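Local coordinates for Obg-like ATPase 1 (Schizosaccharomyces pombe, PDB 1NI3), which hydrolyses ATP, and GTP less efficiently, with magnesium as cofactor, and negatively regulates the G2/M transition of the cell cycle, at residues Y358-E361 against N362-R365; F70-L73 against C74-K78; L371-G374 against K375-M379; W321-R324 against K325-A329; I349-Y352 against Q353-F356. All blocks are in the same frame, centred on the assembly; numbering follows the deposited sequence.

Interaction 1 of 5, residues Y358-E361 against N362-R365; sequences YKTE and NACR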
loop_
_atom_site.group_PDB
_atom_site.type_symbol
_atom_site.label_atom_id
_atom_site.label_comp_id
_atom_site.label_asym_id
_atom_site.label_seq_id
_atom_site.Cartn_x
_atom_site.Cartn_y
_atom_site.Cartn_z
ATOM N N TYR A 358 13.576 -5.936 28.753
ATOM C CA TYR A 358 14.859 -6.043 29.429
ATOM C C TYR A 358 15.797 -4.882 29.185
ATOM O O TYR A 358 16.842 -4.773 29.831
ATOM C CB TYR A 358 15.542 -7.331 29.033
ATOM C CG TYR A 358 14.868 -8.531 29.629
ATOM C CD1 TYR A 358 13.578 -8.891 29.248
ATOM C CD2 TYR A 358 15.522 -9.314 30.582
ATOM C CE1 TYR A 358 12.956 -10.005 29.804
ATOM C CE2 TYR A 358 14.914 -10.425 31.141
ATOM C CZ TYR A 358 13.636 -10.767 30.747
ATOM O OH TYR A 358 13.054 -11.881 31.300
ATOM N N LYS A 359 15.446 -4.035 28.230
ATOM C CA LYS A 359 16.243 -2.859 27.945
ATOM C C LYS A 359 17.731 -3.146 27.720
ATOM O O LYS A 359 18.566 -2.371 28.166
ATOM C CB LYS A 359 16.095 -1.867 29.103
ATOM C CG LYS A 359 14.793 -1.970 29.899
ATOM C CD LYS A 359 13.563 -1.645 29.069
ATOM C CE LYS A 359 12.405 -1.149 29.936
ATOM N NZ LYS A 359 11.209 -0.724 29.152
ATOM N N THR A 360 18.063 -4.257 27.059
ATOM C CA THR A 360 19.466 -4.610 26.773
ATOM C C THR A 360 19.609 -6.068 26.361
ATOM O O THR A 360 18.952 -6.945 26.913
ATOM C CB THR A 360 20.381 -4.406 27.990
ATOM O OG1 THR A 360 21.712 -4.819 27.664
ATOM C CG2 THR A 360 19.890 -5.224 29.154
ATOM N N GLU A 361 20.485 -6.326 25.400
ATOM C CA GLU A 361 20.699 -7.682 24.923
ATOM C C GLU A 361 20.998 -8.650 26.065
ATOM O O GLU A 361 20.265 -9.618 26.269
ATOM C CB GLU A 361 21.844 -7.703 23.922
ATOM C CG GLU A 361 21.861 -8.935 23.052
ATOM C CD GLU A 361 22.985 -8.892 22.050
ATOM O OE1 GLU A 361 23.188 -7.811 21.455
ATOM O OE2 GLU A 361 23.656 -9.930 21.854
ATOM N N ASN A 362 22.069 -8.387 26.810
ATOM C CA ASN A 362 22.451 -9.246 27.929
ATOM C C ASN A 362 21.289 -9.620 28.845
ATOM O O ASN A 362 21.063 -10.802 29.104
ATOM C CB ASN A 362 23.540 -8.579 28.764
ATOM C CG ASN A 362 24.767 -8.252 27.951
ATOM O OD1 ASN A 362 25.430 -9.146 27.422
ATOM N ND2 ASN A 362 25.074 -6.965 27.832
ATOM N N ALA A 363 20.560 -8.623 29.342
ATOM C CA ALA A 363 19.439 -8.900 30.235
ATOM C C ALA A 363 18.630 -10.084 29.741
ATOM O O ALA A 363 18.641 -11.160 30.346
ATOM C CB ALA A 363 18.538 -7.681 30.358
ATOM N N CYS A 364 17.932 -9.878 28.632
ATOM C CA CYS A 364 17.105 -10.924 28.058
ATOM C C CYS A 364 17.930 -12.140 27.657
ATOM O O CYS A 364 17.468 -13.269 27.781
ATOM C CB CYS A 364 16.293 -10.371 26.863
ATOM S SG CYS A 364 17.234 -9.654 25.495
ATOM N N ARG A 365 19.156 -11.908 27.201
ATOM C CA ARG A 365 20.039 -13.000 26.796
ATOM C C ARG A 365 20.306 -13.915 27.986
ATOM O O ARG A 365 20.534 -15.120 27.836
ATOM C CB ARG A 365 21.358 -12.446 26.279
ATOM C CG ARG A 365 22.285 -13.496 25.748
ATOM C CD ARG A 365 23.286 -12.856 24.824
ATOM N NE ARG A 365 23.998 -13.850 24.041
ATOM C CZ ARG A 365 24.742 -13.555 22.984
ATOM N NH1 ARG A 365 24.862 -12.289 22.596
ATOM N NH2 ARG A 365 25.361 -14.517 22.309
#

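Interaction 2 of 5, residues F70-L73 against C74-K78; sequences FDWL and CEAYK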
loop_
_atom_site.group_PDB
_atom_site.type_symbol
_atom_site.label_atom_id
_atom_site.label_comp_id
_atom_site.label_asym_id
_atom_site.label_seq_id
_atom_site.Cartn_x
_atom_site.Cartn_y
_atom_site.Cartn_z
ATOM N N PHE A 70 10.468 1.224 16.183
ATOM C CA PHE A 70 11.682 1.798 15.622
ATOM C C PHE A 70 12.112 2.970 16.513
ATOM O O PHE A 70 13.297 3.120 16.836
ATOM C CB PHE A 70 11.414 2.296 14.203
ATOM C CG PHE A 70 12.609 2.941 13.551
ATOM C CD1 PHE A 70 13.722 2.186 13.209
ATOM C CD2 PHE A 70 12.647 4.311 13.332
ATOM C CE1 PHE A 70 14.851 2.787 12.667
ATOM C CE2 PHE A 70 13.777 4.916 12.789
ATOM C CZ PHE A 70 14.881 4.154 12.458
ATOM N N ASP A 71 11.137 3.790 16.904
ATOM C CA ASP A 71 11.379 4.937 17.766
ATOM C C ASP A 71 12.158 4.557 19.012
ATOM O O ASP A 71 13.229 5.102 19.273
ATOM C CB ASP A 71 10.052 5.552 18.198
ATOM C CG ASP A 71 9.308 6.210 17.060
ATOM O OD1 ASP A 71 9.796 6.161 15.924
ATOM O OD2 ASP A 71 8.216 6.767 17.309
ATOM N N TRP A 72 11.579 3.634 19.782
ATOM C CA TRP A 72 12.155 3.133 21.035
ATOM C C TRP A 72 13.552 2.568 20.822
ATOM O O TRP A 72 14.512 2.957 21.487
ATOM C CB TRP A 72 11.267 2.027 21.633
ATOM C CG TRP A 72 11.795 1.484 22.956
ATOM C CD1 TRP A 72 11.596 2.011 24.206
ATOM C CD2 TRP A 72 12.686 0.375 23.135
ATOM N NE1 TRP A 72 12.300 1.299 25.133
ATOM C CE2 TRP A 72 12.973 0.278 24.503
ATOM C CE3 TRP A 72 13.246 -0.573 22.261
ATOM C CZ2 TRP A 72 13.827 -0.681 25.032
ATOM C CZ3 TRP A 72 14.096 -1.537 22.782
ATOM C CH2 TRP A 72 14.367 -1.591 24.165
ATOM N N LEU A 73 13.643 1.628 19.890
ATOM C CA LEU A 73 14.907 1.005 19.577
ATOM C C LEU A 73 15.946 2.069 19.295
ATOM O O LEU A 73 17.079 1.966 19.744
ATOM C CB LEU A 73 14.759 0.048 18.389
ATOM C CG LEU A 73 14.036 -1.280 18.652
ATOM C CD1 LEU A 73 13.826 -2.006 17.336
ATOM C CD2 LEU A 73 14.858 -2.137 19.606
ATOM N N CYS A 74 15.574 3.102 18.558
ATOM C CA CYS A 74 16.541 4.156 18.283
ATOM C C CYS A 74 16.992 4.797 19.588
ATOM O O CYS A 74 18.189 4.970 19.820
ATOM C CB CYS A 74 15.942 5.223 17.364
ATOM S SG CYS A 74 16.096 4.857 15.611
ATOM N N GLU A 75 16.031 5.130 20.446
ATOM C CA GLU A 75 16.340 5.763 21.727
ATOM C C GLU A 75 17.162 4.882 22.646
ATOM O O GLU A 75 18.011 5.368 23.390
ATOM C CB GLU A 75 15.056 6.185 22.446
ATOM C CG GLU A 75 14.362 7.351 21.757
ATOM C CD GLU A 75 15.356 8.385 21.235
ATOM O OE1 GLU A 75 16.094 8.973 22.060
ATOM O OE2 GLU A 75 15.404 8.605 20.000
ATOM N N ALA A 76 16.903 3.584 22.561
ATOM C CA ALA A 76 17.567 2.573 23.358
ATOM C C ALA A 76 19.027 2.327 22.979
ATOM O O ALA A 76 19.879 2.165 23.855
ATOM C CB ALA A 76 16.781 1.280 23.261
ATOM N N TYR A 77 19.314 2.286 21.682
ATOM C CA TYR A 77 20.679 2.051 21.218
ATOM C C TYR A 77 21.361 3.350 20.875
ATOM O O TYR A 77 22.589 3.429 20.880
ATOM C CB TYR A 77 20.713 1.171 19.963
ATOM C CG TYR A 77 20.411 -0.284 20.199
ATOM C CD1 TYR A 77 19.135 -0.702 20.570
ATOM C CD2 TYR A 77 21.404 -1.250 20.061
ATOM C CE1 TYR A 77 18.859 -2.045 20.803
ATOM C CE2 TYR A 77 21.134 -2.595 20.288
ATOM C CZ TYR A 77 19.861 -2.984 20.663
ATOM O OH TYR A 77 19.595 -4.308 20.920
ATOM N N LYS A 78 20.562 4.367 20.568
ATOM C CA LYS A 78 21.098 5.670 20.194
ATOM C C LYS A 78 22.253 5.488 19.220
ATOM O O LYS A 78 23.405 5.739 19.554
ATOM C CB LYS A 78 21.566 6.412 21.439
ATOM C CG LYS A 78 20.454 6.661 22.419
ATOM C CD LYS A 78 20.872 7.642 23.483
ATOM C CE LYS A 78 19.806 7.752 24.547
ATOM N NZ LYS A 78 18.472 8.050 23.954
#

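Interaction 3 of 5, residues L371-G374 against K375-M379; sequences LTKG and KEYVM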
loop_
_atom_site.group_PDB
_atom_site.type_symbol
_atom_site.label_atom_id
_atom_site.label_comp_id
_atom_site.label_asym_id
_atom_site.label_seq_id
_atom_site.Cartn_x
_atom_site.Cartn_y
_atom_site.Cartn_z
ATOM N N LEU A 371 16.823 -16.027 21.730
ATOM C CA LEU A 371 16.511 -17.178 20.890
ATOM C C LEU A 371 17.416 -17.390 19.673
ATOM O O LEU A 371 18.047 -16.458 19.172
ATOM C CB LEU A 371 15.060 -17.058 20.429
ATOM C CG LEU A 371 14.079 -16.572 21.514
ATOM C CD1 LEU A 371 12.673 -16.548 20.942
ATOM C CD2 LEU A 371 14.130 -17.481 22.744
ATOM N N THR A 372 17.474 -18.634 19.207
ATOM C CA THR A 372 18.268 -18.990 18.029
ATOM C C THR A 372 17.381 -19.735 17.049
ATOM O O THR A 372 17.057 -20.902 17.268
ATOM C CB THR A 372 19.452 -19.920 18.358
ATOM O OG1 THR A 372 20.373 -19.240 19.214
ATOM C CG2 THR A 372 20.175 -20.332 17.065
ATOM N N LYS A 373 16.997 -19.067 15.967
ATOM C CA LYS A 373 16.134 -19.698 14.985
ATOM C C LYS A 373 16.846 -20.221 13.754
ATOM O O LYS A 373 17.919 -19.737 13.384
ATOM C CB LYS A 373 15.001 -18.755 14.576
ATOM C CG LYS A 373 13.811 -18.817 15.519
ATOM C CD LYS A 373 14.092 -18.126 16.839
ATOM C CE LYS A 373 13.146 -18.641 17.909
ATOM N NZ LYS A 373 11.756 -18.793 17.392
ATOM N N GLY A 374 16.231 -21.229 13.136
ATOM C CA GLY A 374 16.792 -21.852 11.951
ATOM C C GLY A 374 16.058 -21.525 10.662
ATOM O O GLY A 374 15.360 -20.518 10.569
ATOM N N LYS A 375 16.208 -22.382 9.661
ATOM C CA LYS A 375 15.569 -22.152 8.375
ATOM C C LYS A 375 14.047 -22.141 8.412
ATOM O O LYS A 375 13.421 -21.392 7.673
ATOM C CB LYS A 375 16.066 -23.181 7.356
ATOM C CG LYS A 375 17.539 -23.006 7.011
ATOM C CD LYS A 375 18.064 -24.091 6.075
ATOM C CE LYS A 375 18.326 -25.406 6.809
ATOM N NZ LYS A 375 18.934 -26.442 5.918
ATOM N N GLU A 376 13.444 -22.957 9.268
ATOM C CA GLU A 376 11.990 -22.996 9.326
ATOM C C GLU A 376 11.396 -22.044 10.342
ATOM O O GLU A 376 10.610 -22.448 11.197
ATOM C CB GLU A 376 11.497 -24.414 9.609
ATOM C CG GLU A 376 11.844 -25.413 8.519
ATOM C CD GLU A 376 11.590 -24.871 7.126
ATOM O OE1 GLU A 376 10.552 -24.197 6.921
ATOM O OE2 GLU A 376 12.420 -25.131 6.230
ATOM N N TYR A 377 11.770 -20.774 10.254
ATOM C CA TYR A 377 11.243 -19.774 11.176
ATOM C C TYR A 377 10.664 -18.578 10.447
ATOM O O TYR A 377 11.363 -17.895 9.697
ATOM C CB TYR A 377 12.329 -19.271 12.133
ATOM C CG TYR A 377 11.848 -18.139 13.022
ATOM C CD1 TYR A 377 10.943 -18.379 14.055
ATOM C CD2 TYR A 377 12.262 -16.817 12.804
ATOM C CE1 TYR A 377 10.460 -17.344 14.846
ATOM C CE2 TYR A 377 11.772 -15.769 13.596
ATOM C CZ TYR A 377 10.869 -16.044 14.616
ATOM O OH TYR A 377 10.354 -15.027 15.397
ATOM N N VAL A 378 9.380 -18.326 10.676
ATOM C CA VAL A 378 8.730 -17.178 10.067
ATOM C C VAL A 378 8.963 -16.006 11.002
ATOM O O VAL A 378 8.600 -16.058 12.181
ATOM C CB VAL A 378 7.212 -17.397 9.876
ATOM C CG1 VAL A 378 6.969 -18.348 8.721
ATOM C CG2 VAL A 378 6.607 -17.950 11.154
HETATM N N MSE A 379 9.593 -14.960 10.473
HETATM C CA MSE A 379 9.901 -13.765 11.249
HETATM C C MSE A 379 8.654 -13.208 11.920
HETATM O O MSE A 379 7.528 -13.426 11.468
HETATM C CB MSE A 379 10.511 -12.691 10.343
HETATM C CG MSE A 379 11.748 -13.129 9.586
HETATM SE SE MSE A 379 13.237 -13.494 10.773
HETATM C CE MSE A 379 14.056 -11.738 10.842
#

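Interaction 4 of 5, residues W321-R324 against K325-A329; sequences WTIR and KGTKA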
loop_
_atom_site.group_PDB
_atom_site.type_symbol
_atom_site.label_atom_id
_atom_site.label_comp_id
_atom_site.label_asym_id
_atom_site.label_seq_id
_atom_site.Cartn_x
_atom_site.Cartn_y
_atom_site.Cartn_z
ATOM N N TRP A 321 13.964 -3.361 8.414
ATOM C CA TRP A 321 13.928 -4.013 7.111
ATOM C C TRP A 321 12.535 -4.516 6.751
ATOM O O TRP A 321 11.912 -5.245 7.517
ATOM C CB TRP A 321 14.928 -5.172 7.079
ATOM C CG TRP A 321 16.306 -4.773 7.515
ATOM C CD1 TRP A 321 16.751 -4.604 8.801
ATOM C CD2 TRP A 321 17.392 -4.392 6.662
ATOM N NE1 TRP A 321 18.044 -4.131 8.794
ATOM C CE2 TRP A 321 18.459 -3.996 7.502
ATOM C CE3 TRP A 321 17.561 -4.339 5.274
ATOM C CZ2 TRP A 321 19.683 -3.560 6.991
ATOM C CZ3 TRP A 321 18.785 -3.900 4.768
ATOM C CH2 TRP A 321 19.829 -3.516 5.632
ATOM N N THR A 322 12.039 -4.132 5.582
ATOM C CA THR A 322 10.710 -4.575 5.190
ATOM C C THR A 322 10.678 -6.005 4.662
ATOM O O THR A 322 11.496 -6.386 3.833
ATOM C CB THR A 322 10.114 -3.667 4.113
ATOM O OG1 THR A 322 9.872 -2.368 4.663
ATOM C CG2 THR A 322 8.808 -4.245 3.588
ATOM N N ILE A 323 9.726 -6.797 5.142
ATOM C CA ILE A 323 9.588 -8.171 4.668
ATOM C C ILE A 323 8.104 -8.541 4.552
ATOM O O ILE A 323 7.243 -7.830 5.065
ATOM C CB ILE A 323 10.319 -9.184 5.601
ATOM C CG1 ILE A 323 9.763 -9.080 7.017
ATOM C CG2 ILE A 323 11.817 -8.933 5.578
ATOM C CD1 ILE A 323 9.804 -10.394 7.764
ATOM N N ARG A 324 7.801 -9.647 3.881
ATOM C CA ARG A 324 6.407 -10.049 3.732
ATOM C C ARG A 324 5.881 -10.790 4.944
ATOM O O ARG A 324 6.582 -11.612 5.540
ATOM C CB ARG A 324 6.215 -10.896 2.473
ATOM C CG ARG A 324 6.114 -10.073 1.209
ATOM C CD ARG A 324 4.814 -9.296 1.175
ATOM N NE ARG A 324 3.712 -10.075 0.607
ATOM C CZ ARG A 324 3.557 -10.290 -0.699
ATOM N NH1 ARG A 324 4.429 -9.785 -1.576
ATOM N NH2 ARG A 324 2.530 -11.010 -1.136
ATOM N N LYS A 325 4.630 -10.491 5.284
ATOM C CA LYS A 325 3.945 -11.068 6.432
ATOM C C LYS A 325 4.311 -12.501 6.789
ATOM O O LYS A 325 4.263 -12.872 7.956
ATOM C CB LYS A 325 2.429 -10.980 6.235
ATOM C CG LYS A 325 1.707 -10.104 7.256
ATOM C CD LYS A 325 0.880 -10.919 8.256
ATOM C CE LYS A 325 1.741 -11.727 9.236
ATOM N NZ LYS A 325 0.939 -12.647 10.117
ATOM N N GLY A 326 4.672 -13.321 5.813
ATOM C CA GLY A 326 5.001 -14.692 6.168
ATOM C C GLY A 326 6.400 -15.129 5.808
ATOM O O GLY A 326 6.663 -16.318 5.648
ATOM N N THR A 327 7.308 -14.171 5.695
ATOM C CA THR A 327 8.667 -14.482 5.312
ATOM C C THR A 327 9.421 -15.248 6.382
ATOM O O THR A 327 9.235 -15.036 7.580
ATOM C CB THR A 327 9.429 -13.212 4.972
ATOM O OG1 THR A 327 8.687 -12.473 3.995
ATOM C CG2 THR A 327 10.793 -13.552 4.402
ATOM N N LYS A 328 10.288 -16.143 5.933
ATOM C CA LYS A 328 11.073 -16.942 6.850
ATOM C C LYS A 328 12.516 -16.460 6.960
ATOM O O LYS A 328 13.125 -16.012 5.985
ATOM C CB LYS A 328 11.007 -18.421 6.448
ATOM C CG LYS A 328 9.742 -19.135 6.948
ATOM C CD LYS A 328 9.667 -20.608 6.517
ATOM C CE LYS A 328 9.377 -20.750 5.025
ATOM N NZ LYS A 328 9.336 -22.173 4.576
ATOM N N ALA A 329 13.038 -16.558 8.180
ATOM C CA ALA A 329 14.389 -16.139 8.534
ATOM C C ALA A 329 15.416 -16.100 7.402
ATOM O O ALA A 329 15.978 -15.046 7.119
ATOM C CB ALA A 329 14.895 -17.007 9.671
#

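Interaction 5 of 5, residues I349-Y352 against Q353-F356; sequences IMHY and QDLF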
loop_
_atom_site.group_PDB
_atom_site.type_symbol
_atom_site.label_atom_id
_atom_site.label_comp_id
_atom_site.label_asym_id
_atom_site.label_seq_id
_atom_site.Cartn_x
_atom_site.Cartn_y
_atom_site.Cartn_z
ATOM N N ILE A 349 17.507 -14.246 16.896
ATOM C CA ILE A 349 16.324 -13.397 17.016
ATOM C C ILE A 349 16.099 -12.937 18.447
ATOM O O ILE A 349 16.456 -13.626 19.401
ATOM C CB ILE A 349 15.047 -14.141 16.529
ATOM C CG1 ILE A 349 14.799 -13.838 15.052
ATOM C CG2 ILE A 349 13.835 -13.740 17.357
ATOM C CD1 ILE A 349 15.902 -14.320 14.127
HETATM N N MSE A 350 15.481 -11.775 18.590
HETATM C CA MSE A 350 15.221 -11.223 19.903
HETATM C C MSE A 350 13.914 -10.423 19.784
HETATM O O MSE A 350 13.922 -9.239 19.459
HETATM C CB MSE A 350 16.432 -10.362 20.290
HETATM C CG MSE A 350 16.423 -9.759 21.679
HETATM SE SE MSE A 350 18.151 -8.974 22.197
HETATM C CE MSE A 350 18.849 -8.420 20.472
ATOM N N HIS A 351 12.794 -11.106 20.022
ATOM C CA HIS A 351 11.463 -10.503 19.929
ATOM C C HIS A 351 11.420 -9.143 20.588
ATOM O O HIS A 351 11.861 -8.979 21.721
ATOM C CB HIS A 351 10.399 -11.409 20.563
ATOM C CG HIS A 351 10.220 -12.711 19.852
ATOM N ND1 HIS A 351 10.915 -13.042 18.711
ATOM C CD2 HIS A 351 9.411 -13.774 20.118
ATOM C CE1 HIS A 351 10.549 -14.244 18.301
ATOM N NE2 HIS A 351 9.637 -14.706 19.143
ATOM N N TYR A 352 10.869 -8.170 19.872
ATOM C CA TYR A 352 10.784 -6.810 20.375
ATOM C C TYR A 352 10.301 -6.756 21.823
ATOM O O TYR A 352 10.885 -6.047 22.653
ATOM C CB TYR A 352 9.851 -5.983 19.499
ATOM C CG TYR A 352 9.665 -4.587 20.016
ATOM C CD1 TYR A 352 10.696 -3.643 19.943
ATOM C CD2 TYR A 352 8.469 -4.214 20.623
ATOM C CE1 TYR A 352 10.533 -2.356 20.471
ATOM C CE2 TYR A 352 8.301 -2.939 21.151
ATOM C CZ TYR A 352 9.338 -2.013 21.072
ATOM O OH TYR A 352 9.166 -0.759 21.617
ATOM N N GLN A 353 9.255 -7.517 22.132
ATOM C CA GLN A 353 8.709 -7.515 23.482
ATOM C C GLN A 353 9.734 -7.877 24.557
ATOM O O GLN A 353 9.768 -7.265 25.624
ATOM C CB GLN A 353 7.519 -8.470 23.568
ATOM C CG GLN A 353 6.663 -8.240 24.798
ATOM C CD GLN A 353 6.294 -6.780 24.956
ATOM O OE1 GLN A 353 7.037 -6.007 25.560
ATOM N NE2 GLN A 353 5.153 -6.388 24.398
ATOM N N ASP A 354 10.570 -8.871 24.276
ATOM C CA ASP A 354 11.570 -9.276 25.247
ATOM C C ASP A 354 12.599 -8.164 25.404
ATOM O O ASP A 354 12.862 -7.705 26.520
ATOM C CB ASP A 354 12.253 -10.567 24.808
ATOM C CG ASP A 354 11.272 -11.694 24.617
ATOM O OD1 ASP A 354 10.273 -11.735 25.384
ATOM O OD2 ASP A 354 11.496 -12.536 23.708
ATOM N N LEU A 355 13.178 -7.724 24.289
ATOM C CA LEU A 355 14.166 -6.665 24.334
ATOM C C LEU A 355 13.583 -5.436 25.004
ATOM O O LEU A 355 14.259 -4.782 25.789
ATOM C CB LEU A 355 14.636 -6.308 22.924
ATOM C CG LEU A 355 15.786 -5.292 22.889
ATOM C CD1 LEU A 355 17.013 -5.885 23.551
ATOM C CD2 LEU A 355 16.107 -4.916 21.457
ATOM N N PHE A 356 12.326 -5.123 24.702
ATOM C CA PHE A 356 11.699 -3.946 25.295
ATOM C C PHE A 356 11.495 -4.109 26.788
ATOM O O PHE A 356 11.443 -3.124 27.533
ATOM C CB PHE A 356 10.343 -3.661 24.662
ATOM C CG PHE A 356 9.556 -2.615 25.394
ATOM C CD1 PHE A 356 9.988 -1.293 25.420
ATOM C CD2 PHE A 356 8.411 -2.959 26.100
ATOM C CE1 PHE A 356 9.287 -0.321 26.150
ATOM C CE2 PHE A 356 7.705 -1.997 26.830
ATOM C CZ PHE A 356 8.143 -0.681 26.856
#

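Interaction 1 of 5, residues Y358-E361 against N362-R365
N362 approaches T360 loosely: its ND2 stands 4.0 Å from T360 OG1. T360 is the N-cap residue of the short helix that N362 has just entered.

A363 comes next and turns its methyl back toward Y358. Its CB lies at the edge of the tyrosine ring, in the ring plane, and touches Y358 CB at 3.3 Å.

C364 takes the face of the same ring. Its CA sits 3.8 Å from the Y358 ring centroid, 28° off the normal and displaced toward the rim, a CH-pi contact. C364 CB adds an apolar touch to Y358 CG at 3.6 Å.

R365 closes the first helical turn. Its N donates to E361 O at 2.7 Å. E361 and R365 both send CG opposite the backbone N (R365 chi1 -176°), which runs the two extended chains out together. They end in a salt bridge from E361 OE2 to R365 NH1 at 2.8 Å, with the carboxylate at the guanidinium edge and the planes 16° apart.

Residues 358-361 link helix 352-358 to helix 361-366 in the TGS region. E361 and C364 pack on M350 of strand 346-350. R365 makes a cation-pi contact with Y370, which E361 also touches.

Interaction 2 of 5, residues F70-L73 against C74-K78
F70 O accepts from C74 N at 2.9 Å, the first of a run of i to i+4 bonds that passes through Y77 N to L73 O at 3.0 Å.

Side chains one turn apart meet along this ladder. C74 SG lies over one face of the F70 ring, 3.8 Å from its centroid and 23° off the normal. This is a sulfur-aromatic contact, set nearer the CZ end of the ring. A76 CB lies over W72 in turn. It sits above the six-membered ring, 3.8 Å from the centroid and 8° off the normal, as a CH-pi contact. The W72 side chain leaves with CG opposite the backbone N (chi1 -179°), which lays the indole along the helix beneath that methyl. L73 and Y77 run side by side, with CD2 of L73 at 4.2 Å from CE1 of Y77.

Helix 68-77 belongs to the P-loop GTPase part of the protein. It connects strands 60-65 and 81-90, which are antiparallel neighbours. Its apolar side carries F70 and L73 onto F311 of strand 307-312, and W72 meets F356 edge to face.

K78 leaves the helix with positive phi. Its chain folds back so that NZ donates to E75 O at 2.8 Å. The same NZ forms a salt bridge with E75 OE1 at 3.2 Å, while E75 OE2 pairs with R82 on strand 81-90.

Interaction 3 of 5, residues L371-G374 against K375-M379
K373 sets its CB and CG over one face of the Y377 ring, and this is the close-packed half of the contact. K373 CG stands 3.5 Å from the Y377 ring centroid, 23° off the normal, as a CH-pi contact. It is displaced toward the CG and CD1 side of the ring. K373 CB continues the cover and reaches Y377 CG at 3.6 Å. Bends at chi2 and chi4 curl the lysine, which brings NZ back on that side, beyond the rim near CE1.

Y377 is buried and is presented by its first torsion. Its CG points opposite the backbone N (chi1 175°), and the ring turns back to K373. The phenol OH lies within hydrogen-bonding reach of both E380 OE2 and D383 OD2. These partners hold the OH end in place. The K373 chain on one face probably limits how far the ring can turn.

The other half is loose and faces solvent. G374 leads the chain on toward K375. K375 and E376 are exposed, with little side-chain contact back to 371-374. E376 is the centre of an inverse gamma turn. That turn is closed by a weak bond from Y377 N to K375 O at 3.1 Å. It reverses the chain and returns Y377 to K373.

The turn lies in the TGS region. K373 pairs through its backbone with G347 of strand 346-350, the neighbour of strand 372-374. On the other flank, the backbone of Y377 hydrogen-bonds to that of A329, beside helix 329-336, and K375 packs on P330.

Interaction 4 of 5, residues W321-R324 against K325-A329
A type I beta turn runs from R324 to T327. The turn ends strand 317-324 of the TGS region and leads the chain toward helix 329-336. K325 and G326 occupy its two central positions, exposed to solvent.

The hydrogen bonds converge on one acceptor, R324 O. T327 N donates to it at 2.7 Å with an N-H...O angle of 158°, the standard closing bond of the turn. T327 OG1 donates to the same R324 O, also at 2.7 Å. The hydroxyl comes in from the flank of the carbonyl, at a C=O...O angle of 112°. The first torsion of T327 makes this possible: OG1 lies beside its own backbone N (chi1 -53°), so amide and hydroxyl reach the oxygen together. Two donors from one residue therefore grip the carbonyl and should hold the turn closed. Backbone hydrogen bonds tie K325 to N306 and T327 to M379.

The apolar part is small. I323 and T327 cross at a slant. CD1 of I323 lies 4.0 Å from T327 CB. I323 is buried and also packs on V335 of helix 329-336.

Charged groups do not pair across the turn. R324 leads its guanidinium away, where it bonds to G18 O, R16 O and Q13 OE1 in the N-terminal part of the chain. At the base of the arginine side chain, R324 CB stands 3.3 Å from T327 OG1.

Interaction 5 of 5, residues I349-Y352 against Q353-F356
F356 CB lies over one face of the Y352 ring, 4.2 Å from the ring centroid, in a CH-pi contact. The two rings are nearly parallel, with planes 14° apart. The offset is large, with centroids 5.8 Å apart, so there is little stacking. Both side chains start with CG opposite the backbone N (chi1 177° for Y352), which sends both rings to the same flank of the helix. The second flat pair is H351 and D354. The two side chains lie alongside each other, with their planes 15° apart. D354 OD2 touches H351 CB at 3.5 Å, while ND1 of H351 is 5.1 Å from that oxygen.

H351 is the N-cap residue of helix 352-358, which follows strand 346-350. Its O accepts a bond from L355 N at 3.1 Å and a weak one from D354 N. Y352 O receives F356 N at 2.7 Å.

On the buried side, SE of M350, a selenomethionine, meets L355 CD1 at 3.6 Å. L355 also packs on L73 and Y77 of helix 68-77.

H351 and D354 thus form the polar pair, and M350 and L355 the buried apolar one. The D354 carboxylate sits in the first turn, where the positive end of the helix dipole would probably steady its charge. D383 and E380 also lie near the H351 imidazole, and these acidic surroundings together might favour its protonated form.

How the interactions relate
Along the chain the order is interaction 2, then 4, 5, 1 and 3. Only interaction 2 lies in the GTPase part; the other four fall in the TGS region. Interactions 5 and 1 follow directly, on helices 352-358 and 361-366, with centres about 9 Å apart. Interaction 5 also touches interaction 2, centres about 13 Å apart, where helix 352-358 packs on helix 68-77. Interactions 3 and 5 share the antiparallel sheet through neighbouring strands 372-374 and 346-350. Interactions 3 and 4 have centres about 12 Å apart, and probable backbone hydrogen bonds connect their loops. The contact between 2 and 5 is one of the places where the two regions meet; K359 of interaction 1 touching W72 is another.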